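Local coordinates for mannitol dehydrogenase (Pseudomonas fluorescens, PDB 1LJ8), which probably catalyses the NAD-dependent interconversion of D-mannitol and D-fructose, at residues L88-D93 with S363-A368; V229-P234 with V257-V262. All blocks are in the same frame, centred on the assembly; numbering follows the deposited sequence.

Contact 1: residues L88-D93 with S363-A368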
# COMPACT_ATOMS: atom_id res chain seq x y z
N LEU A 88 -3.16 14.49 -11.08
CA LEU A 88 -4.45 14.61 -11.76
C LEU A 88 -5.54 14.93 -10.73
O LEU A 88 -5.67 14.24 -9.74
CB LEU A 88 -4.77 13.29 -12.47
CG LEU A 88 -3.78 12.84 -13.55
CD1 LEU A 88 -3.99 11.33 -13.85
CD2 LEU A 88 -3.98 13.69 -14.78
N GLY A 89 -6.28 16.01 -10.97
CA GLY A 89 -7.34 16.39 -10.03
C GLY A 89 -8.37 17.31 -10.72
O GLY A 89 -8.08 17.84 -11.79
N ASP A 90 -9.56 17.48 -10.12
CA ASP A 90 -10.63 18.31 -10.68
C ASP A 90 -10.61 19.75 -10.20
O ASP A 90 -10.78 20.68 -10.98
CB ASP A 90 -12.01 17.78 -10.29
CG ASP A 90 -12.24 16.37 -10.73
OD1 ASP A 90 -11.60 15.90 -11.70
OD2 ASP A 90 -13.11 15.74 -10.10
N THR A 91 -10.53 19.91 -8.88
CA THR A 91 -10.47 21.21 -8.23
C THR A 91 -8.97 21.36 -8.22
O THR A 91 -8.32 21.53 -7.18
CB THR A 91 -11.10 21.12 -6.80
OG1 THR A 91 -10.58 19.98 -6.09
CG2 THR A 91 -12.62 20.94 -6.90
N ASP A 92 -8.43 21.31 -9.43
CA ASP A 92 -6.99 21.30 -9.65
C ASP A 92 -6.06 22.46 -9.90
O ASP A 92 -6.24 23.34 -10.76
CB ASP A 92 -6.68 20.26 -10.73
CG ASP A 92 -7.25 20.65 -12.09
OD1 ASP A 92 -7.85 21.74 -12.19
OD2 ASP A 92 -7.08 19.85 -13.05
N ASP A 93 -5.02 22.37 -9.09
CA ASP A 93 -3.87 23.21 -9.09
C ASP A 93 -2.96 21.96 -9.03
O ASP A 93 -2.67 21.40 -7.96
CB ASP A 93 -3.81 24.04 -7.81
CG ASP A 93 -2.90 25.24 -7.95
OD1 ASP A 93 -2.76 25.75 -9.10
OD2 ASP A 93 -2.34 25.69 -6.92
N SER A 363 -14.02 11.24 -5.16
CA SER A 363 -14.87 11.79 -6.23
C SER A 363 -14.06 12.45 -7.33
O SER A 363 -14.61 12.88 -8.37
CB SER A 363 -15.88 12.80 -5.63
OG SER A 363 -16.70 12.14 -4.65
N ASN A 364 -12.74 12.53 -7.12
CA ASN A 364 -11.81 13.11 -8.13
C ASN A 364 -12.00 12.34 -9.46
O ASN A 364 -11.68 11.16 -9.61
CB ASN A 364 -10.37 12.95 -7.57
CG ASN A 364 -9.29 13.43 -8.52
OD1 ASN A 364 -9.51 13.68 -9.71
ND2 ASN A 364 -8.08 13.54 -7.98
N GLN A 365 -12.54 13.01 -10.47
CA GLN A 365 -12.80 12.29 -11.72
C GLN A 365 -11.57 12.21 -12.60
O GLN A 365 -11.40 11.24 -13.33
CB GLN A 365 -13.91 12.99 -12.53
CG GLN A 365 -15.11 13.44 -11.69
CD GLN A 365 -16.14 12.34 -11.48
OE1 GLN A 365 -16.62 11.73 -12.45
NE2 GLN A 365 -16.51 12.08 -10.21
N ALA A 366 -10.71 13.21 -12.52
CA ALA A 366 -9.54 13.24 -13.40
C ALA A 366 -8.52 12.13 -13.13
O ALA A 366 -7.88 11.66 -14.06
CB ALA A 366 -8.86 14.57 -13.26
N ILE A 367 -8.40 11.73 -11.86
CA ILE A 367 -7.39 10.73 -11.47
C ILE A 367 -7.61 9.34 -12.06
O ILE A 367 -6.65 8.60 -12.32
CB ILE A 367 -7.28 10.68 -9.90
CG1 ILE A 367 -6.01 9.94 -9.41
CG2 ILE A 367 -8.53 10.03 -9.34
CD1 ILE A 367 -4.68 10.49 -9.95
N ALA A 368 -8.86 8.95 -12.24
CA ALA A 368 -9.15 7.65 -12.83
C ALA A 368 -8.42 6.47 -12.14
O ALA A 368 -7.69 5.68 -12.75
CB ALA A 368 -8.84 7.68 -14.36

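Contact 2: residues V229-P234 with V257-V262. With NAD (nicotinamide-adenine-dinucleotide), chain B.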
# COMPACT_ATOMS: atom_id res chain seq x y z
N VAL A 229 0.92 7.18 5.85
CA VAL A 229 1.34 7.62 4.52
C VAL A 229 0.10 7.71 3.66
O VAL A 229 -0.73 6.79 3.66
CB VAL A 229 2.38 6.62 3.94
CG1 VAL A 229 3.63 6.62 4.90
CG2 VAL A 229 1.78 5.21 3.78
N ASP A 230 -0.07 8.82 2.94
CA ASP A 230 -1.32 8.96 2.22
C ASP A 230 -1.16 9.70 0.89
O ASP A 230 -0.72 10.84 0.89
CB ASP A 230 -2.27 9.76 3.14
CG ASP A 230 -3.74 9.70 2.70
OD1 ASP A 230 -4.03 9.00 1.73
OD2 ASP A 230 -4.63 10.35 3.33
N ARG A 231 -1.47 9.03 -0.22
CA ARG A 231 -1.50 9.69 -1.54
C ARG A 231 -2.03 8.66 -2.52
O ARG A 231 -1.35 7.67 -2.80
CB ARG A 231 -0.14 10.23 -2.02
CG ARG A 231 -0.34 11.00 -3.35
CD ARG A 231 0.95 11.67 -3.83
NE ARG A 231 0.58 12.96 -4.42
CZ ARG A 231 1.43 13.89 -4.83
NH1 ARG A 231 2.74 13.68 -4.75
NH2 ARG A 231 0.96 15.09 -5.23
N ILE A 232 -3.25 8.88 -3.01
CA ILE A 232 -3.88 7.93 -3.95
C ILE A 232 -3.05 7.90 -5.22
O ILE A 232 -2.85 8.91 -5.91
CB ILE A 232 -5.34 8.31 -4.20
CG1 ILE A 232 -6.16 8.07 -2.90
CG2 ILE A 232 -5.93 7.46 -5.33
CD1 ILE A 232 -7.54 8.86 -2.92
N THR A 233 -2.60 6.69 -5.55
CA THR A 233 -1.69 6.50 -6.67
C THR A 233 -2.15 5.34 -7.54
O THR A 233 -1.89 4.16 -7.26
CB THR A 233 -0.23 6.25 -6.12
OG1 THR A 233 0.17 7.34 -5.26
CG2 THR A 233 0.79 6.09 -7.31
N PRO A 234 -2.89 5.65 -8.59
CA PRO A 234 -3.39 4.60 -9.49
C PRO A 234 -2.22 3.85 -10.20
O PRO A 234 -1.06 4.31 -10.15
CB PRO A 234 -4.19 5.39 -10.55
CG PRO A 234 -4.63 6.67 -9.79
CD PRO A 234 -3.42 7.00 -8.94
N VAL A 257 1.22 8.43 -11.75
CA VAL A 257 0.09 9.36 -11.69
C VAL A 257 -0.43 9.34 -10.25
O VAL A 257 -0.38 8.29 -9.58
CB VAL A 257 -1.06 8.96 -12.68
CG1 VAL A 257 -0.60 9.20 -14.13
CG2 VAL A 257 -1.46 7.51 -12.48
N CYS A 258 -0.95 10.48 -9.78
CA CYS A 258 -1.40 10.54 -8.38
C CYS A 258 -2.26 11.77 -8.19
O CYS A 258 -2.25 12.67 -9.04
CB CYS A 258 -0.18 10.64 -7.44
SG CYS A 258 0.98 12.03 -7.81
N GLU A 259 -3.03 11.79 -7.11
CA GLU A 259 -3.87 12.94 -6.80
C GLU A 259 -3.01 14.08 -6.26
O GLU A 259 -1.89 13.87 -5.84
CB GLU A 259 -4.91 12.58 -5.73
CG GLU A 259 -4.25 12.13 -4.45
CD GLU A 259 -5.21 11.90 -3.28
OE1 GLU A 259 -4.80 11.14 -2.38
OE2 GLU A 259 -6.33 12.48 -3.22
N PRO A 260 -3.55 15.30 -6.24
CA PRO A 260 -2.81 16.46 -5.72
C PRO A 260 -2.55 16.34 -4.23
O PRO A 260 -1.48 16.71 -3.74
CB PRO A 260 -3.76 17.66 -6.01
CG PRO A 260 -4.71 17.16 -7.04
CD PRO A 260 -4.81 15.67 -6.89
N PHE A 261 -3.52 15.84 -3.48
CA PHE A 261 -3.36 15.68 -2.03
C PHE A 261 -2.21 14.70 -1.70
O PHE A 261 -2.04 13.69 -2.38
CB PHE A 261 -4.62 15.10 -1.39
CG PHE A 261 -4.50 14.92 0.11
CD1 PHE A 261 -4.61 16.01 0.96
CD2 PHE A 261 -4.22 13.66 0.65
CE1 PHE A 261 -4.44 15.85 2.36
CE2 PHE A 261 -4.04 13.50 2.04
CZ PHE A 261 -4.16 14.58 2.89
N VAL A 262 -1.45 15.02 -0.66
CA VAL A 262 -0.35 14.16 -0.20
C VAL A 262 -0.03 14.49 1.26
O VAL A 262 -0.02 15.67 1.67
CB VAL A 262 0.91 14.32 -1.12
CG1 VAL A 262 1.40 15.75 -1.12
CG2 VAL A 262 2.02 13.32 -0.69
PA NAD B . 2.67 -1.48 -7.15
O1A NAD B . 1.93 -2.63 -7.59
O2A NAD B . 3.00 -0.33 -8.04
O5B NAD B . 4.07 -1.93 -6.54
C5B NAD B . 4.12 -2.94 -5.49
C4B NAD B . 5.64 -3.13 -5.34
O4B NAD B . 5.84 -4.12 -4.25
C3B NAD B . 6.36 -3.83 -6.55
O3B NAD B . 7.68 -3.25 -6.62
C2B NAD B . 6.37 -5.31 -6.14
O2B NAD B . 7.38 -6.07 -6.80
C1B NAD B . 6.68 -5.19 -4.66
N9A NAD B . 6.33 -6.33 -3.87
C8A NAD B . 5.18 -7.08 -3.80
N7A NAD B . 5.25 -8.03 -2.90
C5A NAD B . 6.52 -7.90 -2.36
C6A NAD B . 7.13 -8.64 -1.35
N6A NAD B . 6.58 -9.65 -0.67
N1A NAD B . 8.43 -8.30 -1.00
C2A NAD B . 9.11 -7.26 -1.63
N3A NAD B . 8.51 -6.49 -2.62
C4A NAD B . 7.20 -6.87 -2.95
O3 NAD B . 1.89 -0.95 -5.87
PN NAD B . 1.81 0.51 -5.20
O1N NAD B . 0.64 1.22 -5.73
O2N NAD B . 3.13 1.14 -5.37
O5D NAD B . 1.48 0.18 -3.69
C5D NAD B . 2.48 -0.50 -2.94
C4D NAD B . 2.09 -0.33 -1.53
O4D NAD B . 2.23 1.02 -1.03
C3D NAD B . 0.65 -0.79 -1.10
O3D NAD B . 0.53 -2.20 -1.00
C2D NAD B . 0.40 -0.00 0.17
O2D NAD B . 0.87 -0.71 1.32
C1D NAD B . 1.18 1.31 -0.07
N1N NAD B . 0.35 2.44 -0.52
C2N NAD B . -0.18 2.59 -1.82
C3N NAD B . -1.02 3.65 -2.05
C7N NAD B . -1.64 3.80 -3.45
O7N NAD B . -2.54 4.64 -3.58
N7N NAD B . -1.28 3.02 -4.45
C4N NAD B . -1.37 4.60 -0.98
C5N NAD B . -0.77 4.43 0.31
C6N NAD B . 0.10 3.34 0.57
O HOH W 1 1.14 5.43 -11.32

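Contact 1: residues L88-D93 with S363-A368
Asp-90 reaches over to the turn at 364-367 and takes two consecutive backbone N-H groups with one carboxylate. Its OD2 accepts from Gln-365 N at 2.8 Å in a nearly straight bond, and OD1 accepts from Ala-366 N at 2.9 Å with a more bent approach; both are met on the syn side. With CG beside the backbone N and anti to the carbonyl carbon (chi1 -58°), the carboxylate swings to where both N-H groups can find it. Asn-364 works in the other direction. Its CG is anti to the backbone N (chi1 177°), which carries the amide across to Leu-88, where ND2 donates to Leu-88 O at 3.1 Å with the acceptor in the amide plane. OD1 of the same amide accepts from Ile-367 N, three residues on, in an Asx motif. Put an alanine here and both amide bonds go; Leu-88 O would probably be left without this donor, and Ile-367 N without its side-chain acceptor. On the buried side, Leu-88 CB lies 3.8 Å from Ile-367 CD1. The chemistry joins a Rossmann-domain loop to the C-terminal domain by side-chain-to-backbone bonds, with Asp-90 probably bringing negative charge to N-H groups at the solvent-exposed end.

Contact 2: residues V229-P234 with V257-V262
Arg-231 lies flat between Cys-258 and Val-262 where two chain segments leave their strands in the Rossmann domain, beside the nicotinamide end of NAD. Cys-258 SG sits 3.5 Å above one face of the guanidinium, over its centre, and Val-262 CB is offset toward the rim on the opposite face. At the edge, NE donates to Glu-259 O at 3.0 Å; farther out, NH1 bonds to Ala-40 O and NH2 forms a salt bridge with Glu-87. Glu-259 N in turn donates to Ile-232 O at 3.1 Å. With Glu-259 CG between its own N and carbonyl carbon (chi1 60°) and the chain extended beyond, Ile-232 N donates to OE1 on the anti side of the carboxylate; Arg-361 shares that oxygen in a salt bridge. Arg-231, Cys-258, Ile-232 and Glu-259 thus form a close-knit, buried centre. The looser side is at partly exposed Phe-261, whose ring edge, at CE2, meets Asp-230 OD2 at 3.5 Å, while Asp-230 OD1 forms a salt bridge with Arg-361. At the other, buried end a water bridges Pro-234 O and Val-257 N. Facing the cofactor, Thr-233 N donates to NAD O7N at 2.8 Å, and NAD N7N donates to Thr-233 O at 3.1 Å.

How the contacts relate
From the N terminus, the chain runs through the first Rossmann strands and past strand 83-87 into 88-93, the opening side of contact 1. It then crosses much of the Rossmann domain before strand 227-230 brings it to 229-234. Helix 238-248 follows, and strand 256-258 leads into 257-262, closing the short loop of contact 2. Only after helix 351-362 in the C-terminal domain does 363-368 return to close contact 1, so contact 2 is nested inside the longer loop. The two meet directly: Leu-88 N and Cys-258 O probably form a hydrogen bond, and Ile-367 CD1 packs against Cys-258. Thus the interdomain junction abuts the segments beside NAD.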